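Local atomic coordinates of probable amidase (Thermus thermophilus, PDB entry 2DC0), a protein that is a probable member of the amidase family, with an alpha/beta fold built round a large mixed beta-sheet. Residues Arg27-Leu37 with Gly150-Ile159; Leu353-Pro361 with His377-Phe388. All coordinates share one frame; numbering follows the deposited sequence.

Contact 1: residues Arg27-Leu37 with Gly150-Ile159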
loop_
_atom_site.group_PDB
_atom_site.type_symbol
_atom_site.label_atom_id
_atom_site.label_comp_id
_atom_site.label_asym_id
_atom_site.label_seq_id
_atom_site.Cartn_x
_atom_site.Cartn_y
_atom_site.Cartn_z
ATOM N N ARG A 27 -0.306 7.165 42.418
ATOM C CA ARG A 27 0.581 6.267 41.690
ATOM C C ARG A 27 1.714 7.052 41.037
ATOM O O ARG A 27 2.861 6.605 41.027
ATOM C CB ARG A 27 -0.198 5.500 40.618
ATOM C CG ARG A 27 -1.350 4.648 41.147
ATOM C CD ARG A 27 -0.856 3.458 41.954
ATOM N NE ARG A 27 -0.140 2.491 41.123
ATOM C CZ ARG A 27 0.435 1.385 41.589
ATOM N NH1 ARG A 27 0.382 1.099 42.887
ATOM N NH2 ARG A 27 1.064 0.563 40.757
ATOM N N ALA A 28 1.396 8.223 40.492
ATOM C CA ALA A 28 2.409 9.054 39.845
ATOM C C ALA A 28 3.452 9.463 40.871
ATOM O O ALA A 28 4.649 9.463 40.595
ATOM C CB ALA A 28 1.765 10.298 39.231
ATOM N N LYS A 29 2.990 9.819 42.063
ATOM C CA LYS A 29 3.901 10.224 43.117
ATOM C C LYS A 29 4.743 9.039 43.589
ATOM O O LYS A 29 5.958 9.155 43.729
ATOM C CB LYS A 29 3.116 10.808 44.288
ATOM C CG LYS A 29 3.980 11.410 45.390
ATOM C CD LYS A 29 3.422 12.768 45.812
ATOM C CE LYS A 29 1.940 12.665 46.159
ATOM N NZ LYS A 29 1.217 13.972 46.066
ATOM N N ALA A 30 4.099 7.897 43.809
ATOM C CA ALA A 30 4.787 6.698 44.285
ATOM C C ALA A 30 5.876 6.170 43.351
ATOM O O ALA A 30 6.930 5.725 43.811
ATOM C CB ALA A 30 3.769 5.595 44.561
ATOM N N PHE A 31 5.618 6.214 42.047
ATOM C CA PHE A 31 6.561 5.726 41.044
ATOM C C PHE A 31 7.170 6.861 40.240
ATOM O O PHE A 31 7.544 6.690 39.077
ATOM C CB PHE A 31 5.850 4.747 40.104
ATOM C CG PHE A 31 5.548 3.422 40.738
ATOM C CD1 PHE A 31 6.522 2.427 40.789
ATOM C CD2 PHE A 31 4.309 3.184 41.333
ATOM C CE1 PHE A 31 6.270 1.217 41.425
ATOM C CE2 PHE A 31 4.047 1.980 41.971
ATOM C CZ PHE A 31 5.030 0.990 42.019
ATOM N N GLN A 32 7.268 8.024 40.869
ATOM C CA GLN A 32 7.820 9.202 40.220
ATOM C C GLN A 32 9.213 8.956 39.640
ATOM O O GLN A 32 9.553 9.501 38.590
ATOM C CB GLN A 32 7.868 10.353 41.223
ATOM C CG GLN A 32 8.315 11.672 40.642
ATOM C CD GLN A 32 8.073 12.818 41.603
ATOM O OE1 GLN A 32 8.481 12.766 42.766
ATOM N NE2 GLN A 32 7.400 13.859 41.124
ATOM N N ASP A 33 10.007 8.124 40.311
ATOM C CA ASP A 33 11.356 7.845 39.840
ATOM C C ASP A 33 11.395 7.100 38.502
ATOM O O ASP A 33 12.438 7.047 37.850
ATOM C CB ASP A 33 12.154 7.090 40.913
ATOM C CG ASP A 33 12.411 7.948 42.154
ATOM O OD1 ASP A 33 12.476 9.190 42.013
ATOM O OD2 ASP A 33 12.559 7.392 43.266
ATOM N N ARG A 34 10.267 6.531 38.087
ATOM C CA ARG A 34 10.215 5.847 36.800
ATOM C C ARG A 34 10.275 6.894 35.679
ATOM O O ARG A 34 10.536 6.567 34.522
ATOM C CB ARG A 34 8.942 5.001 36.688
ATOM C CG ARG A 34 8.946 3.760 37.570
ATOM C CD ARG A 34 10.124 2.854 37.224
ATOM N NE ARG A 34 9.871 1.458 37.577
ATOM C CZ ARG A 34 9.897 0.969 38.815
ATOM N NH1 ARG A 34 10.167 1.757 39.841
ATOM N NH2 ARG A 34 9.651 -0.315 39.029
ATOM N N ASN A 35 10.019 8.151 36.041
ATOM C CA ASN A 35 10.086 9.283 35.117
ATOM C C ASN A 35 9.180 9.158 33.893
ATOM O O ASN A 35 9.562 9.526 32.782
ATOM C CB ASN A 35 11.553 9.480 34.695
ATOM C CG ASN A 35 11.809 10.827 34.044
ATOM O OD1 ASN A 35 11.283 11.852 34.479
ATOM N ND2 ASN A 35 12.640 10.831 33.003
ATOM N N ALA A 36 7.965 8.669 34.106
ATOM C CA ALA A 36 7.014 8.483 33.014
ATOM C C ALA A 36 6.329 9.756 32.530
ATOM O O ALA A 36 5.878 9.823 31.385
ATOM C CB ALA A 36 5.949 7.460 33.425
ATOM N N LEU A 37 6.248 10.769 33.386
ATOM C CA LEU A 37 5.556 11.998 33.013
ATOM C C LEU A 37 6.436 13.173 32.609
ATOM O O LEU A 37 7.417 13.492 33.281
ATOM C CB LEU A 37 4.622 12.418 34.152
ATOM C CG LEU A 37 3.652 11.322 34.622
ATOM C CD1 LEU A 37 2.654 11.907 35.621
ATOM C CD2 LEU A 37 2.907 10.749 33.416
ATOM N N GLY A 150 6.956 6.601 28.156
ATOM C CA GLY A 150 6.263 7.111 29.320
ATOM C C GLY A 150 4.814 6.673 29.322
ATOM O O GLY A 150 4.269 6.358 30.373
ATOM N N SER A 151 4.185 6.647 28.151
ATOM C CA SER A 151 2.788 6.239 28.068
ATOM C C SER A 151 2.572 4.792 28.489
ATOM O O SER A 151 1.625 4.489 29.213
ATOM C CB SER A 151 2.246 6.442 26.650
ATOM O OG SER A 151 2.049 7.814 26.367
ATOM N N ALA A 152 3.443 3.896 28.035
ATOM C CA ALA A 152 3.318 2.486 28.376
ATOM C C ALA A 152 3.559 2.261 29.874
ATOM O O ALA A 152 2.830 1.515 30.525
ATOM C CB ALA A 152 4.304 1.656 27.550
ATOM N N VAL A 153 4.583 2.912 30.413
ATOM C CA VAL A 153 4.909 2.777 31.825
ATOM C C VAL A 153 3.789 3.343 32.696
ATOM O O VAL A 153 3.439 2.764 33.731
ATOM C CB VAL A 153 6.235 3.505 32.156
ATOM C CG1 VAL A 153 6.492 3.485 33.660
ATOM C CG2 VAL A 153 7.386 2.831 31.417
ATOM N N ALA A 154 3.222 4.473 32.278
ATOM C CA ALA A 154 2.132 5.091 33.030
ATOM C C ALA A 154 0.950 4.125 33.111
ATOM O O ALA A 154 0.396 3.887 34.189
ATOM C CB ALA A 154 1.704 6.397 32.356
ATOM N N VAL A 155 0.577 3.558 31.966
ATOM C CA VAL A 155 -0.536 2.609 31.901
ATOM C C VAL A 155 -0.243 1.358 32.732
ATOM O O VAL A 155 -1.117 0.846 33.437
ATOM C CB VAL A 155 -0.829 2.197 30.430
ATOM C CG1 VAL A 155 -1.885 1.094 30.381
ATOM C CG2 VAL A 155 -1.311 3.413 29.651
ATOM N N ALA A 156 0.991 0.872 32.659
ATOM C CA ALA A 156 1.375 -0.316 33.413
ATOM C C ALA A 156 1.306 -0.088 34.924
ATOM O O ALA A 156 0.932 -0.987 35.675
ATOM C CB ALA A 156 2.781 -0.744 33.025
ATOM N N LEU A 157 1.654 1.119 35.357
ATOM C CA LEU A 157 1.675 1.459 36.773
ATOM C C LEU A 157 0.377 2.061 37.316
ATOM O O LEU A 157 0.277 2.355 38.505
ATOM C CB LEU A 157 2.850 2.414 37.050
ATOM C CG LEU A 157 4.242 1.818 36.781
ATOM C CD1 LEU A 157 5.329 2.848 37.033
ATOM C CD2 LEU A 157 4.434 0.612 37.681
ATOM N N GLY A 158 -0.616 2.244 36.453
ATOM C CA GLY A 158 -1.875 2.805 36.907
ATOM C C GLY A 158 -1.885 4.321 36.969
ATOM O O GLY A 158 -2.765 4.913 37.591
ATOM N N ILE A 159 -0.899 4.959 36.347
ATOM C CA ILE A 159 -0.841 6.420 36.320
ATOM C C ILE A 159 -1.747 6.799 35.154
ATOM O O ILE A 159 -1.288 7.094 34.044
ATOM C CB ILE A 159 0.598 6.918 36.072
ATOM C CG1 ILE A 159 1.535 6.340 37.143
ATOM C CG2 ILE A 159 0.637 8.439 36.114
ATOM C CD1 ILE A 159 3.024 6.452 36.823
#
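The carbonyl oxygen Leu157 O is gripped by two nitrogens of one guanidinium: Arg27 NE donates to it at 2.7 Å and Arg27 NH2 at 3.0 Å. This side-on grip illustrates how an arginine can tie two helix ends together, because Leu157 O lies at the Schellman motif that closes helix 149-157, while Arg27 stands in the last turn of helix 17-30. The NE bond is fairly straight, 157° at the hydrogen, and Leu157 O lies in the guanidinium plane; NH2 comes in from above the carbonyl plane and bends more, to 135°. Bends at chi2 and chi3 fold the Arg27 chain back to this oxygen, and one guanidinium face is met off-centre by Phe31 CE2. The Phe31 ring in turn receives Leu157 CD2 squarely over its face, 4.1 Å from the centroid, a CH-pi contact, while Leu157 CD1 packs on Phe31 CB. Arg34 lays its CG on the same CD1, its guanidinium being held elsewhere by the carbonyls of Asn136 and Ala137. Ile159 CG2 meets Ala28 CB and Leu37 CD1. Where the chains run closest, Gly150 lets the backbones touch: its CA makes a CA-H...O contact of 3.4 Å with Ala36 O.

Contact 2: residues Leu353-Pro361 with His377-Phe388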
loop_
_atom_site.group_PDB
_atom_site.type_symbol
_atom_site.label_atom_id
_atom_site.label_comp_id
_atom_site.label_asym_id
_atom_site.label_seq_id
_atom_site.Cartn_x
_atom_site.Cartn_y
_atom_site.Cartn_z
ATOM N N LEU A 353 3.560 -13.320 15.723
ATOM C CA LEU A 353 5.014 -13.274 15.882
ATOM C C LEU A 353 5.311 -12.396 17.090
ATOM O O LEU A 353 4.560 -11.469 17.385
ATOM C CB LEU A 353 5.693 -12.681 14.642
ATOM C CG LEU A 353 5.387 -11.219 14.295
ATOM C CD1 LEU A 353 6.587 -10.578 13.583
ATOM C CD2 LEU A 353 4.150 -11.168 13.413
ATOM N N PRO A 354 6.402 -12.677 17.809
ATOM C CA PRO A 354 6.736 -11.862 18.977
ATOM C C PRO A 354 6.895 -10.397 18.577
ATOM O O PRO A 354 7.196 -10.087 17.420
ATOM C CB PRO A 354 8.055 -12.463 19.450
ATOM C CG PRO A 354 7.938 -13.887 19.042
ATOM C CD PRO A 354 7.371 -13.771 17.644
ATOM N N VAL A 355 6.698 -9.498 19.532
ATOM C CA VAL A 355 6.838 -8.077 19.257
ATOM C C VAL A 355 8.274 -7.654 19.571
ATOM O O VAL A 355 8.706 -6.566 19.194
ATOM C CB VAL A 355 5.864 -7.244 20.116
ATOM C CG1 VAL A 355 6.355 -7.174 21.551
ATOM C CG2 VAL A 355 5.716 -5.852 19.523
ATOM N N GLN A 356 9.003 -8.537 20.252
ATOM C CA GLN A 356 10.386 -8.293 20.653
ATOM C C GLN A 356 11.153 -9.626 20.659
ATOM O O GLN A 356 10.565 -10.690 20.878
ATOM C CB GLN A 356 10.399 -7.688 22.061
ATOM C CG GLN A 356 9.691 -8.588 23.077
ATOM C CD GLN A 356 9.305 -7.870 24.347
ATOM O OE1 GLN A 356 10.137 -7.618 25.223
ATOM N NE2 GLN A 356 8.038 -7.520 24.448
ATOM N N PRO A 357 12.472 -9.588 20.418
ATOM C CA PRO A 357 13.278 -10.816 20.408
ATOM C C PRO A 357 13.775 -11.208 21.793
ATOM O O PRO A 357 14.187 -12.348 22.015
ATOM C CB PRO A 357 14.435 -10.452 19.493
ATOM C CG PRO A 357 14.669 -9.003 19.870
ATOM C CD PRO A 357 13.250 -8.453 19.884
ATOM N N LEU A 358 13.718 -10.253 22.711
ATOM C CA LEU A 358 14.199 -10.445 24.072
ATOM C C LEU A 358 13.440 -9.546 25.042
ATOM O O LEU A 358 12.771 -8.595 24.631
ATOM C CB LEU A 358 15.682 -10.045 24.139
ATOM C CG LEU A 358 16.707 -10.734 23.230
ATOM C CD1 LEU A 358 17.844 -9.774 22.935
ATOM C CD2 LEU A 358 17.212 -12.002 23.898
ATOM N N PRO A 359 13.523 -9.845 26.350
ATOM C CA PRO A 359 12.825 -8.986 27.307
ATOM C C PRO A 359 13.582 -7.661 27.312
ATOM O O PRO A 359 14.706 -7.587 26.808
ATOM C CB PRO A 359 12.964 -9.749 28.625
ATOM C CG PRO A 359 14.272 -10.477 28.450
ATOM C CD PRO A 359 14.166 -10.983 27.030
ATOM N N ALA A 360 12.965 -6.618 27.857
ATOM C CA ALA A 360 13.603 -5.305 27.920
ATOM C C ALA A 360 14.998 -5.440 28.527
ATOM O O ALA A 360 15.158 -5.981 29.617
ATOM C CB ALA A 360 12.751 -4.355 28.758
ATOM N N PRO A 361 16.027 -4.947 27.823
ATOM C CA PRO A 361 17.406 -5.032 28.318
ATOM C C PRO A 361 17.820 -3.875 29.236
ATOM O O PRO A 361 17.125 -2.861 29.333
ATOM C CB PRO A 361 18.218 -5.051 27.030
ATOM C CG PRO A 361 17.462 -4.108 26.167
ATOM C CD PRO A 361 15.992 -4.441 26.437
ATOM N N HIS A 377 21.349 -3.237 18.870
ATOM C CA HIS A 377 20.067 -3.076 19.554
ATOM C C HIS A 377 18.926 -2.628 18.640
ATOM O O HIS A 377 17.863 -3.249 18.617
ATOM C CB HIS A 377 20.224 -2.078 20.710
ATOM C CG HIS A 377 18.975 -1.865 21.516
ATOM N ND1 HIS A 377 17.871 -1.201 21.023
ATOM C CD2 HIS A 377 18.667 -2.211 22.788
ATOM C CE1 HIS A 377 16.939 -1.146 21.959
ATOM N NE2 HIS A 377 17.396 -1.752 23.039
ATOM N N ARG A 378 19.145 -1.553 17.890
ATOM C CA ARG A 378 18.111 -1.033 17.003
ATOM C C ARG A 378 17.577 -2.065 16.023
ATOM O O ARG A 378 16.373 -2.306 15.970
ATOM C CB ARG A 378 18.616 0.189 16.227
ATOM C CG ARG A 378 17.582 0.757 15.247
ATOM C CD ARG A 378 17.965 2.148 14.741
ATOM N NE ARG A 378 16.912 2.735 13.917
ATOM C CZ ARG A 378 16.761 2.510 12.615
ATOM N NH1 ARG A 378 17.599 1.714 11.969
ATOM N NH2 ARG A 378 15.761 3.070 11.953
ATOM N N GLU A 379 18.470 -2.680 15.254
ATOM C CA GLU A 379 18.043 -3.662 14.269
ATOM C C GLU A 379 17.384 -4.880 14.911
ATOM O O GLU A 379 16.453 -5.450 14.349
ATOM C CB GLU A 379 19.225 -4.086 13.380
ATOM C CG GLU A 379 18.846 -5.080 12.278
ATOM C CD GLU A 379 19.868 -5.141 11.148
ATOM O OE1 GLU A 379 21.083 -5.127 11.434
ATOM O OE2 GLU A 379 19.452 -5.221 9.971
ATOM N N ALA A 380 17.851 -5.281 16.089
ATOM C CA ALA A 380 17.250 -6.430 16.759
ATOM C C ALA A 380 15.824 -6.128 17.245
ATOM O O ALA A 380 14.927 -6.964 17.107
ATOM C CB ALA A 380 18.114 -6.867 17.940
ATOM N N PHE A 381 15.618 -4.927 17.783
ATOM C CA PHE A 381 14.322 -4.523 18.341
ATOM C C PHE A 381 13.355 -3.730 17.471
ATOM O O PHE A 381 12.257 -3.396 17.922
ATOM C CB PHE A 381 14.539 -3.723 19.622
ATOM C CG PHE A 381 14.965 -4.554 20.791
ATOM C CD1 PHE A 381 14.034 -5.301 21.503
ATOM C CD2 PHE A 381 16.297 -4.575 21.193
ATOM C CE1 PHE A 381 14.422 -6.060 22.606
ATOM C CE2 PHE A 381 16.698 -5.327 22.292
ATOM C CZ PHE A 381 15.759 -6.071 23.002
ATOM N N ILE A 382 13.718 -3.347 16.273
ATOM C CA ILE A 382 12.808 -2.658 15.369
ATOM C C ILE A 382 12.412 -3.515 14.164
ATOM O O ILE A 382 11.332 -3.345 13.594
ATOM C CB ILE A 382 13.435 -1.313 14.896
ATOM C CG1 ILE A 382 12.340 -0.313 14.550
ATOM C CG2 ILE A 382 14.340 -1.542 13.695
ATOM C CD1 ILE A 382 11.579 0.192 15.746
ATOM N N THR A 383 13.274 -4.457 13.795
ATOM C CA THR A 383 13.009 -5.317 12.644
ATOM C C THR A 383 11.705 -6.110 12.715
ATOM O O THR A 383 11.035 -6.291 11.697
ATOM C CB THR A 383 14.165 -6.317 12.416
ATOM O OG1 THR A 383 15.394 -5.598 12.249
ATOM C CG2 THR A 383 13.912 -7.146 11.165
ATOM N N LEU A 384 11.301 -6.594 13.912
ATOM C CA LEU A 384 10.078 -7.372 14.093
ATOM C C LEU A 384 8.794 -6.559 13.931
ATOM O O LEU A 384 7.763 -7.083 13.508
ATOM C CB LEU A 384 10.075 -8.026 15.476
ATOM C CG LEU A 384 11.209 -9.021 15.722
ATOM C CD1 LEU A 384 11.131 -9.539 17.145
ATOM C CD2 LEU A 384 11.123 -10.159 14.719
ATOM N N THR A 385 8.856 -5.279 14.260
ATOM C CA THR A 385 7.674 -4.433 14.182
ATOM C C THR A 385 7.539 -3.527 12.962
ATOM O O THR A 385 6.437 -3.342 12.440
ATOM C CB THR A 385 7.579 -3.550 15.435
ATOM O OG1 THR A 385 8.837 -2.898 15.656
ATOM C CG2 THR A 385 7.240 -4.400 16.657
ATOM N N LEU A 386 8.648 -2.976 12.488
ATOM C CA LEU A 386 8.591 -2.035 11.375
ATOM C C LEU A 386 7.847 -2.406 10.084
ATOM O O LEU A 386 7.274 -1.535 9.437
ATOM C CB LEU A 386 10.018 -1.557 11.042
ATOM C CG LEU A 386 11.051 -2.514 10.423
ATOM C CD1 LEU A 386 10.767 -2.677 8.940
ATOM C CD2 LEU A 386 12.464 -1.928 10.619
ATOM N N PRO A 387 7.821 -3.693 9.698
ATOM C CA PRO A 387 7.116 -4.035 8.455
ATOM C C PRO A 387 5.636 -3.665 8.438
ATOM O O PRO A 387 5.118 -3.177 7.435
ATOM C CB PRO A 387 7.307 -5.551 8.350
ATOM C CG PRO A 387 8.582 -5.798 9.114
ATOM C CD PRO A 387 8.404 -4.898 10.312
ATOM N N PHE A 388 4.966 -3.886 9.560
ATOM C CA PHE A 388 3.536 -3.643 9.655
ATOM C C PHE A 388 3.128 -2.173 9.739
ATOM O O PHE A 388 2.034 -1.805 9.302
ATOM C CB PHE A 388 3.015 -4.486 10.817
ATOM C CG PHE A 388 3.590 -5.874 10.808
ATOM C CD1 PHE A 388 3.311 -6.740 9.749
ATOM C CD2 PHE A 388 4.516 -6.269 11.768
ATOM C CE1 PHE A 388 3.954 -7.970 9.637
ATOM C CE2 PHE A 388 5.170 -7.499 11.667
ATOM C CZ PHE A 388 4.890 -8.352 10.599
HETATM O O HOH W 1 11.151 -5.451 19.361
#
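Phe381 reaches from helix 377-382 to Pro357, Leu358 and Pro361 in the proline-rich loop after strand 350-354, an example of an aromatic ring packed among prolines. Its CG stands anti to the carbonyl carbon (chi1 -73°), which carries the ring from CB toward the loop. CD1 meets Pro357 CD at 3.6 Å, and Pro357 CG lies over the ring face, 4.3 Å from the centroid, in a CH-pi contact displaced toward the rim. Next along the ring, CE1 has Leu358 O at its edge, in the ring plane, 3.6 Å away. At the tip, CZ packs on Pro361 CD and Leu358 CB; CE2 nears Pro361 CG, and CD2 sits over the face of the His377 ring, whose NE2 bonds to Gln143. One turn further on, Leu384 CD1 packs on the first proline, 3.6 Å from Pro357 CD. A water joins the backbones by donating to Val355 O and Phe381 O, 2.7 Å each. Farther along, Val355 CG2 touches Thr385 CG2, and Leu353 CD1 reaches the edge of Phe388. Nearly all of the contact is buried: Phe178 of helix 173-179 meets the Phe381 ring steeply, and strand 406-413 supplies Gln411 against Leu353, Val355 and Thr385.

Both contacts pack a helix and a loop that adjoins a strand of the same large mixed sheet. Contact 1 joins segments more than a hundred residues apart and adds an arginine-carbonyl grip at a helix end to apolar packing; contact 2 closes over a short connection containing the two-stranded sheet 367-370 and 373-376, and relies on prolines, an aromatic ring and one water. The centres of contact 1 and contact 2 are 23 Å apart and the nearest atoms of the two contacts about 9 Å, so they do not touch. Helix 173-179 spans the gap, presenting Asn179 to Val153 of contact 1 and Phe178 to Phe381 of contact 2. A second bridge runs through Asn136, which accepts from Arg34 and touches Ala360.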